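PDB 4GF2: erythrocyte binding antigen 140 from Plasmodium falciparum, which probably binds a receptor on the host erythrocyte surface through its Duffy-binding-like region, the part that makes up this chain. Local coordinates for residues Thr286-Phe291 with Ala371-Ala376; Ile394-Tyr399 with Glu465-Tyr470. The protein carries 3 engineered substitutions. All coordinates share one frame; numbering follows the deposited sequence.

Interaction 1 of 2, residues Thr286-Phe291 with Ala371-Ala376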
ATOM      1  N   THR A 286      -7.919  -7.088  -5.745  1.00 47.92           N
ATOM      2  CA  THR A 286      -8.294  -7.628  -7.046  1.00 50.63           C
ATOM      3  C   THR A 286      -9.319  -6.745  -7.766  1.00 52.23           C
ATOM      4  O   THR A 286      -9.151  -6.429  -8.941  1.00 55.09           O
ATOM      5  CB  THR A 286      -8.852  -9.057  -6.913  1.00 51.30           C
ATOM      6  OG1 THR A 286      -7.857  -9.904  -6.327  1.00 51.54           O
ATOM      7  CG2 THR A 286      -9.244  -9.610  -8.274  1.00 54.00           C
ATOM      8  N   ILE A 287     -10.374  -6.344  -7.064  1.00 51.16           N
ATOM      9  CA  ILE A 287     -11.416  -5.531  -7.687  1.00 52.71           C
ATOM     10  C   ILE A 287     -10.903  -4.122  -7.983  1.00 47.95           C
ATOM     11  O   ILE A 287     -11.221  -3.542  -9.022  1.00 50.89           O
ATOM     12  CB  ILE A 287     -12.686  -5.444  -6.819  1.00 58.60           C
ATOM     13  CG1 ILE A 287     -13.206  -6.848  -6.502  1.00 67.98           C
ATOM     14  CG2 ILE A 287     -13.762  -4.646  -7.541  1.00 56.56           C
ATOM     15  CD1 ILE A 287     -14.560  -6.871  -5.808  1.00 73.42           C
ATOM     16  N   ILE A 288     -10.105  -3.577  -7.074  1.00 42.37           N
ATOM     17  CA  ILE A 288      -9.542  -2.252  -7.281  1.00 40.37           C
ATOM     18  C   ILE A 288      -8.751  -2.230  -8.582  1.00 41.56           C
ATOM     19  O   ILE A 288      -8.814  -1.266  -9.345  1.00 41.91           O
ATOM     20  CB  ILE A 288      -8.623  -1.836  -6.122  1.00 40.29           C
ATOM     21  CG1 ILE A 288      -9.442  -1.609  -4.850  1.00 39.36           C
ATOM     22  CG2 ILE A 288      -7.870  -0.560  -6.471  1.00 41.77           C
ATOM     23  CD1 ILE A 288      -8.600  -1.437  -3.594  1.00 39.81           C
ATOM     24  N   LYS A 289      -8.013  -3.304  -8.834  1.00 43.12           N
ATOM     25  CA  LYS A 289      -7.175  -3.383 -10.023  1.00 45.58           C
ATOM     26  C   LYS A 289      -8.036  -3.463 -11.276  1.00 47.62           C
ATOM     27  O   LYS A 289      -7.690  -2.897 -12.310  1.00 49.21           O
ATOM     28  CB  LYS A 289      -6.236  -4.583  -9.945  1.00 46.34           C
ATOM     29  CG  LYS A 289      -5.081  -4.402  -8.980  1.00 46.67           C
ATOM     30  CD  LYS A 289      -4.110  -5.571  -9.065  1.00 50.96           C
ATOM     31  CE  LYS A 289      -2.986  -5.448  -8.046  1.00 52.90           C
ATOM     32  NZ  LYS A 289      -2.000  -6.564  -8.169  1.00 56.27           N
ATOM     33  N   SER A 290      -9.159  -4.165 -11.175  1.00 47.62           N
ATOM     34  CA  SER A 290     -10.097  -4.264 -12.287  1.00 50.22           C
ATOM     35  C   SER A 290     -10.688  -2.895 -12.608  1.00 49.90           C
ATOM     36  O   SER A 290     -10.731  -2.485 -13.769  1.00 52.25           O
ATOM     37  CB  SER A 290     -11.215  -5.251 -11.955  1.00 51.38           C
ATOM     38  OG  SER A 290     -12.125  -5.367 -13.035  1.00 54.91           O
ATOM     39  N   PHE A 291     -11.131  -2.190 -11.568  1.00 48.33           N
ATOM     40  CA  PHE A 291     -11.767  -0.885 -11.720  1.00 50.45           C
ATOM     41  C   PHE A 291     -10.811   0.204 -12.199  1.00 54.20           C
ATOM     42  O   PHE A 291     -11.234   1.166 -12.838  1.00 56.41           O
ATOM     43  CB  PHE A 291     -12.394  -0.448 -10.392  1.00 47.22           C
ATOM     44  CG  PHE A 291     -13.790  -0.959 -10.180  1.00 46.99           C
ATOM     45  CD1 PHE A 291     -14.036  -2.312 -10.032  1.00 48.23           C
ATOM     46  CD2 PHE A 291     -14.856  -0.079 -10.114  1.00 45.60           C
ATOM     47  CE1 PHE A 291     -15.323  -2.779  -9.832  1.00 48.29           C
ATOM     48  CE2 PHE A 291     -16.145  -0.540  -9.914  1.00 45.66           C
ATOM     49  CZ  PHE A 291     -16.378  -1.889  -9.771  1.00 47.16           C
ATOM     50  N   ALA A 371     -14.433   0.048  -0.051  1.00 38.72           N
ATOM     51  CA  ALA A 371     -15.716   0.565   0.393  1.00 36.64           C
ATOM     52  C   ALA A 371     -16.370   1.391  -0.713  1.00 37.86           C
ATOM     53  O   ALA A 371     -17.573   1.278  -0.955  1.00 39.39           O
ATOM     54  CB  ALA A 371     -15.535   1.400   1.645  1.00 34.75           C
ATOM     55  N   SER A 372     -15.574   2.216  -1.383  1.00 38.16           N
ATOM     56  CA  SER A 372     -16.080   3.086  -2.440  1.00 40.41           C
ATOM     57  C   SER A 372     -16.658   2.272  -3.592  1.00 42.06           C
ATOM     58  O   SER A 372     -17.709   2.612  -4.148  1.00 45.19           O
ATOM     59  CB  SER A 372     -14.965   3.989  -2.963  1.00 43.40           C
ATOM     60  OG  SER A 372     -14.483   4.851  -1.948  1.00 43.32           O
ATOM     61  N   ILE A 373     -15.967   1.197  -3.951  1.00 40.83           N
ATOM     62  CA  ILE A 373     -16.417   0.348  -5.044  1.00 41.35           C
ATOM     63  C   ILE A 373     -17.747  -0.327  -4.705  1.00 42.87           C
ATOM     64  O   ILE A 373     -18.702  -0.250  -5.477  1.00 46.25           O
ATOM     65  CB  ILE A 373     -15.348  -0.696  -5.413  1.00 39.04           C
ATOM     66  CG1 ILE A 373     -14.207  -0.010  -6.164  1.00 38.84           C
ATOM     67  CG2 ILE A 373     -15.938  -1.801  -6.278  1.00 40.69           C
ATOM     68  CD1 ILE A 373     -12.991  -0.877  -6.376  1.00 39.10           C
ATOM     69  N   TYR A 374     -17.820  -0.968  -3.544  1.00 40.81           N
ATOM     70  CA  TYR A 374     -19.038  -1.666  -3.149  1.00 40.31           C
ATOM     71  C   TYR A 374     -20.203  -0.703  -2.973  1.00 43.34           C
ATOM     72  O   TYR A 374     -21.324  -1.002  -3.376  1.00 47.18           O
ATOM     73  CB  TYR A 374     -18.809  -2.489  -1.880  1.00 36.10           C
ATOM     74  CG  TYR A 374     -17.842  -3.627  -2.102  1.00 36.64           C
ATOM     75  CD1 TYR A 374     -18.120  -4.622  -3.026  1.00 39.37           C
ATOM     76  CD2 TYR A 374     -16.645  -3.697  -1.400  1.00 36.62           C
ATOM     77  CE1 TYR A 374     -17.238  -5.663  -3.243  1.00 42.79           C
ATOM     78  CE2 TYR A 374     -15.752  -4.730  -1.615  1.00 40.27           C
ATOM     79  CZ  TYR A 374     -16.056  -5.709  -2.539  1.00 44.15           C
ATOM     80  OH  TYR A 374     -15.174  -6.740  -2.749  1.00 48.44           O
ATOM     81  N   GLU A 375     -19.946   0.460  -2.386  1.00 41.38           N
ATOM     82  CA  GLU A 375     -20.994   1.460  -2.255  1.00 39.74           C
ATOM     83  C   GLU A 375     -21.562   1.777  -3.635  1.00 41.95           C
ATOM     84  O   GLU A 375     -22.776   1.825  -3.819  1.00 41.34           O
ATOM     85  CB  GLU A 375     -20.460   2.732  -1.598  1.00 37.19           C
ATOM     86  CG  GLU A 375     -21.480   3.860  -1.500  1.00 38.37           C
ATOM     87  CD  GLU A 375     -22.659   3.518  -0.608  1.00 40.60           C
ATOM     88  OE1 GLU A 375     -22.624   2.460   0.058  1.00 43.26           O
ATOM     89  OE2 GLU A 375     -23.623   4.313  -0.562  1.00 41.45           O
ATOM     90  N   ALA A 376     -20.679   1.970  -4.609  1.00 44.25           N
ATOM     91  CA  ALA A 376     -21.110   2.301  -5.963  1.00 47.78           C
ATOM     92  C   ALA A 376     -21.926   1.163  -6.557  1.00 49.23           C
ATOM     93  O   ALA A 376     -23.012   1.381  -7.091  1.00 50.75           O
ATOM     94  CB  ALA A 376     -19.915   2.613  -6.846  1.00 49.58           C
TER

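Interaction 2 of 2, residues Ile394-Tyr399 with Glu465-Tyr470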
ATOM      1  N   ILE A 394     -26.783  10.377  -7.254  1.00 59.14           N
ATOM      2  CA  ILE A 394     -26.817   9.460  -6.118  1.00 56.43           C
ATOM      3  C   ILE A 394     -25.420   8.948  -5.770  1.00 55.62           C
ATOM      4  O   ILE A 394     -25.095   8.761  -4.596  1.00 55.87           O
ATOM      5  CB  ILE A 394     -27.731   8.254  -6.396  1.00 56.92           C
ATOM      6  CG1 ILE A 394     -29.192   8.700  -6.438  1.00 60.03           C
ATOM      7  CG2 ILE A 394     -27.549   7.196  -5.322  1.00 53.23           C
ATOM      8  CD1 ILE A 394     -30.160   7.597  -6.808  1.00 62.02           C
ATOM      9  N   ILE A 395     -24.602   8.707  -6.791  1.00 55.26           N
ATOM     10  CA  ILE A 395     -23.235   8.243  -6.580  1.00 51.47           C
ATOM     11  C   ILE A 395     -22.417   9.354  -5.939  1.00 52.05           C
ATOM     12  O   ILE A 395     -21.591   9.105  -5.060  1.00 49.56           O
ATOM     13  CB  ILE A 395     -22.569   7.816  -7.906  1.00 50.23           C
ATOM     14  CG1 ILE A 395     -23.205   6.531  -8.442  1.00 50.19           C
ATOM     15  CG2 ILE A 395     -21.070   7.615  -7.723  1.00 46.64           C
ATOM     16  CD1 ILE A 395     -23.009   5.323  -7.553  1.00 45.91           C
ATOM     17  N   GLN A 396     -22.658  10.585  -6.377  1.00 55.03           N
ATOM     18  CA  GLN A 396     -21.934  11.734  -5.850  1.00 53.47           C
ATOM     19  C   GLN A 396     -22.300  11.998  -4.395  1.00 52.38           C
ATOM     20  O   GLN A 396     -21.462  12.454  -3.619  1.00 50.66           O
ATOM     21  CB  GLN A 396     -22.200  12.981  -6.695  1.00 55.49           C
ATOM     22  CG  GLN A 396     -21.443  13.004  -8.006  1.00 58.85           C
ATOM     23  CD  GLN A 396     -21.512  14.354  -8.699  1.00 66.06           C
ATOM     24  OE1 GLN A 396     -22.019  15.328  -8.142  1.00 67.66           O
ATOM     25  NE2 GLN A 396     -20.999  14.417  -9.921  1.00 71.88           N
ATOM     26  N   ASN A 397     -23.549  11.717  -4.028  1.00 53.21           N
ATOM     27  CA  ASN A 397     -23.982  11.868  -2.639  1.00 50.27           C
ATOM     28  C   ASN A 397     -23.105  11.051  -1.688  1.00 44.74           C
ATOM     29  O   ASN A 397     -22.575  11.581  -0.708  1.00 44.68           O
ATOM     30  CB  ASN A 397     -25.452  11.463  -2.471  1.00 50.30           C
ATOM     31  CG  ASN A 397     -26.418  12.497  -3.035  1.00 52.07           C
ATOM     32  OD1 ASN A 397     -26.077  13.672  -3.189  1.00 53.29           O
ATOM     33  ND2 ASN A 397     -27.639  12.061  -3.330  1.00 51.84           N
ATOM     34  N   SER A 398     -22.942   9.765  -1.978  1.00 41.00           N
ATOM     35  CA  SER A 398     -22.139   8.898  -1.119  1.00 40.13           C
ATOM     36  C   SER A 398     -20.651   9.218  -1.241  1.00 43.09           C
ATOM     37  O   SER A 398     -19.906   9.145  -0.266  1.00 41.33           O
ATOM     38  CB  SER A 398     -22.402   7.427  -1.439  1.00 38.67           C
ATOM     39  OG  SER A 398     -23.683   7.044  -0.967  1.00 38.19           O
ATOM     40  N   TYR A 399     -20.224   9.583  -2.442  1.00 47.47           N
ATOM     41  CA  TYR A 399     -18.859  10.039  -2.654  1.00 47.39           C
ATOM     42  C   TYR A 399     -18.530  11.202  -1.719  1.00 47.65           C
ATOM     43  O   TYR A 399     -17.497  11.205  -1.049  1.00 47.25           O
ATOM     44  CB  TYR A 399     -18.676  10.479  -4.104  1.00 47.86           C
ATOM     45  CG  TYR A 399     -17.370  11.185  -4.361  1.00 44.25           C
ATOM     46  CD1 TYR A 399     -16.165  10.507  -4.249  1.00 41.04           C
ATOM     47  CD2 TYR A 399     -17.339  12.527  -4.718  1.00 45.32           C
ATOM     48  CE1 TYR A 399     -14.966  11.142  -4.483  1.00 41.87           C
ATOM     49  CE2 TYR A 399     -16.140  13.171  -4.957  1.00 46.28           C
ATOM     50  CZ  TYR A 399     -14.955  12.471  -4.837  1.00 45.70           C
ATOM     51  OH  TYR A 399     -13.756  13.098  -5.073  1.00 48.71           O
ATOM     52  N   GLU A 465     -18.306  10.562 -18.164  1.00 98.87           N
ATOM     53  CA  GLU A 465     -18.083  12.002 -18.278  1.00102.25           C
ATOM     54  C   GLU A 465     -19.388  12.797 -18.263  1.00 99.46           C
ATOM     55  O   GLU A 465     -19.372  14.027 -18.269  1.00 96.55           O
ATOM     56  CB  GLU A 465     -17.286  12.323 -19.542  1.00114.32           C
ATOM     57  CG  GLU A 465     -15.858  11.801 -19.515  1.00119.57           C
ATOM     58  CD  GLU A 465     -15.025  12.315 -20.673  1.00131.95           C
ATOM     59  OE1 GLU A 465     -15.532  13.152 -21.450  1.00138.53           O
ATOM     60  OE2 GLU A 465     -13.860  11.883 -20.805  1.00134.98           O
ATOM     61  N   THR A 466     -20.515  12.095 -18.252  1.00101.71           N
ATOM     62  CA  THR A 466     -21.809  12.737 -18.063  1.00105.61           C
ATOM     63  C   THR A 466     -21.893  13.296 -16.646  1.00 99.76           C
ATOM     64  O   THR A 466     -22.591  14.279 -16.391  1.00101.77           O
ATOM     65  CB  THR A 466     -22.965  11.739 -18.271  1.00107.74           C
ATOM     66  OG1 THR A 466     -22.937  11.242 -19.615  1.00112.75           O
ATOM     67  CG2 THR A 466     -24.310  12.403 -18.003  1.00110.09           C
ATOM     68  N   CYS A 467     -21.169  12.658 -15.732  1.00 90.77           N
ATOM     69  CA  CYS A 467     -21.193  13.023 -14.321  1.00 81.48           C
ATOM     70  C   CYS A 467     -20.082  14.020 -14.002  1.00 82.74           C
ATOM     71  O   CYS A 467     -18.900  13.678 -14.023  1.00 84.90           O
ATOM     72  CB  CYS A 467     -21.031  11.766 -13.474  1.00 75.22           C
ATOM     73  SG  CYS A 467     -21.706  11.899 -11.824  1.00 72.66           S
ATOM     74  N   LYS A 468     -20.469  15.254 -13.691  1.00 81.70           N
ATOM     75  CA  LYS A 468     -19.519  16.357 -13.612  1.00 81.72           C
ATOM     76  C   LYS A 468     -19.524  17.040 -12.251  1.00 74.27           C
ATOM     77  O   LYS A 468     -20.459  16.887 -11.467  1.00 66.21           O
ATOM     78  CB  LYS A 468     -19.854  17.404 -14.680  1.00 90.79           C
ATOM     79  CG  LYS A 468     -20.446  16.834 -15.960  1.00 99.14           C
ATOM     80  CD  LYS A 468     -21.156  17.912 -16.766  1.00106.78           C
ATOM     81  CE  LYS A 468     -21.910  17.318 -17.944  1.00114.01           C
ATOM     82  NZ  LYS A 468     -22.775  18.323 -18.619  1.00120.24           N
ATOM     83  N   ASP A 469     -18.468  17.805 -11.991  1.00 74.28           N
ATOM     84  CA  ASP A 469     -18.386  18.654 -10.806  1.00 75.28           C
ATOM     85  C   ASP A 469     -18.552  17.869  -9.510  1.00 72.89           C
ATOM     86  O   ASP A 469     -19.003  18.407  -8.496  1.00 71.64           O
ATOM     87  CB  ASP A 469     -19.427  19.773 -10.888  1.00 78.87           C
ATOM     88  CG  ASP A 469     -19.147  20.745 -12.020  1.00 85.69           C
ATOM     89  OD1 ASP A 469     -17.960  21.065 -12.248  1.00 87.51           O
ATOM     90  OD2 ASP A 469     -20.109  21.183 -12.686  1.00 89.63           O
ATOM     91  N   TYR A 470     -18.178  16.596  -9.546  1.00 72.10           N
ATOM     92  CA  TYR A 470     -18.185  15.775  -8.345  1.00 66.49           C
ATOM     93  C   TYR A 470     -17.290  16.410  -7.288  1.00 64.69           C
ATOM     94  O   TYR A 470     -17.538  16.274  -6.091  1.00 63.39           O
ATOM     95  CB  TYR A 470     -17.716  14.352  -8.660  1.00 64.08           C
ATOM     96  CG  TYR A 470     -16.406  14.284  -9.416  1.00 64.64           C
ATOM     97  CD1 TYR A 470     -15.194  14.386  -8.751  1.00 60.47           C
ATOM     98  CD2 TYR A 470     -16.383  14.109 -10.794  1.00 64.51           C
ATOM     99  CE1 TYR A 470     -13.998  14.323  -9.431  1.00 63.00           C
ATOM    100  CE2 TYR A 470     -15.188  14.044 -11.485  1.00 67.14           C
ATOM    101  CZ  TYR A 470     -13.999  14.152 -10.797  1.00 66.32           C
ATOM    102  OH  TYR A 470     -12.804  14.088 -11.472  1.00 69.32           O
TER

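Interaction 1 of 2, residues Thr286-Phe291 with Ala371-Ala376
Ile287, Ile288 and Phe291 form one side of helix 285-293 and close around Ile373 of helix 361-382. The two short segments cross at 71°, their axes 10.5 Å apart at closest approach. Ile287 comes first and uses both of its branches. Its CG2, anti to the backbone N, meets CG2 of Ile373 at 3.8 Å, while CD1 of Ile287 comes nearest to OH of Tyr374 (3.1 Å), meeting the phenol end of the ring obliquely. The branched isoleucine thus touches two successive residues of the partner helix, and the Tyr374 hydroxyl has its polar need met elsewhere, in a hydrogen bond with the carbonyl oxygen of Tyr283.

One residue on, Ile288 is reached close to the main chain: CD1 of Ile373 comes within 3.8 Å of its CA and 3.9 Å of its CG1, the two side chains running nearly at right angles. A turn after Ile287, Phe291 lays a ring face against Ile373. CG2 of Ile373 sits 3.8 Å from the Phe291 centroid and 23° off the ring normal, a CH-pi contact shifted toward the rim, nearest at CZ of Phe291 (3.5 Å). The CG1-CD1 arm of Ile373, beside the backbone N (chi1 -74°), passes CG of Phe291 toward Ile288, with CD1 also near Ile287. Val456 of helix 435-457 also packs on both Phe291 and Ile373. The result is a buried crossing of two helices through mainly apolar side chains; helix 361-382 belongs to the second Duffy-binding-like region, and the contact is consistent with the mainly helical build of such domains.

Interaction 2 of 2, residues Ile394-Tyr399 with Glu465-Tyr470
Gln396 and Tyr470 bring the two backbones closest, with CA atoms 6.1 Å apart, where a turn of helix 388-407 faces the irregular chain leading into helix 470-475. Gln396 reaches across to the loop with an extended side chain, its CG anti to the carbonyl carbon (chi1 -77°), and delivers its amide there. NE2 of Gln396 donates to Lys468 O over 3.0 Å in a fairly straight bond (163° at the hydrogen). The acceptor lies close to the amide plane of Gln396, but NE2 stands well above the carbonyl plane of Lys468. Glutamine suits this place because it is long enough to supply a donor to a main-chain oxygen in a loop.

The same NE2 of Gln396 is 3.2 Å from SG of Cys467, whose disulfide to Cys392 ties this loop covalently to helix 388-407 one turn before Gln396. Just behind NE2, CD of Gln396 passes 3.6 Å from CA of Tyr470, and the amide plane stands 80° from the Tyr470 ring.

Tyr399 continues the contact one turn beyond Gln396. CE2 of Tyr399 approaches Tyr470 O at 3.6 Å, with that oxygen at the ring edge near the ring plane. CE2 of Tyr399 also lies 4.1 Å from CD1 of Tyr470, a looser apolar touch. The Tyr399 hydroxyl is hydrogen-bonded to Lys450 O. Trp454 of helix 435-457 stacks on Tyr470 and meets Tyr399 edge-to-face, so helix 388-407, the loop and the start of helix 470-475 gather around that helix.

Interactions 1 and 2 lie about 16 Å apart between centres and follow one another in the chain, the second opening after the first has closed. Consecutive helices 361-382 and 388-407 join them directly: Glu375 OE2 lies 2.8 Å from Ser398 OG, a probable hydrogen bond, and CD1 of Ile395 packs 3.9 Å from CA of Ala376. Helix 435-457 is common to both, offering Val456 to interaction 1 and Trp454 to interaction 2. The first contact is mainly apolar, without a hydrogen bond between its segments, whereas the second combines a hydrogen bond with the disulfide that Cys467 makes to Cys392. A glycerol, probably from crystallisation, sits about 4 Å from the Ile288 side chain.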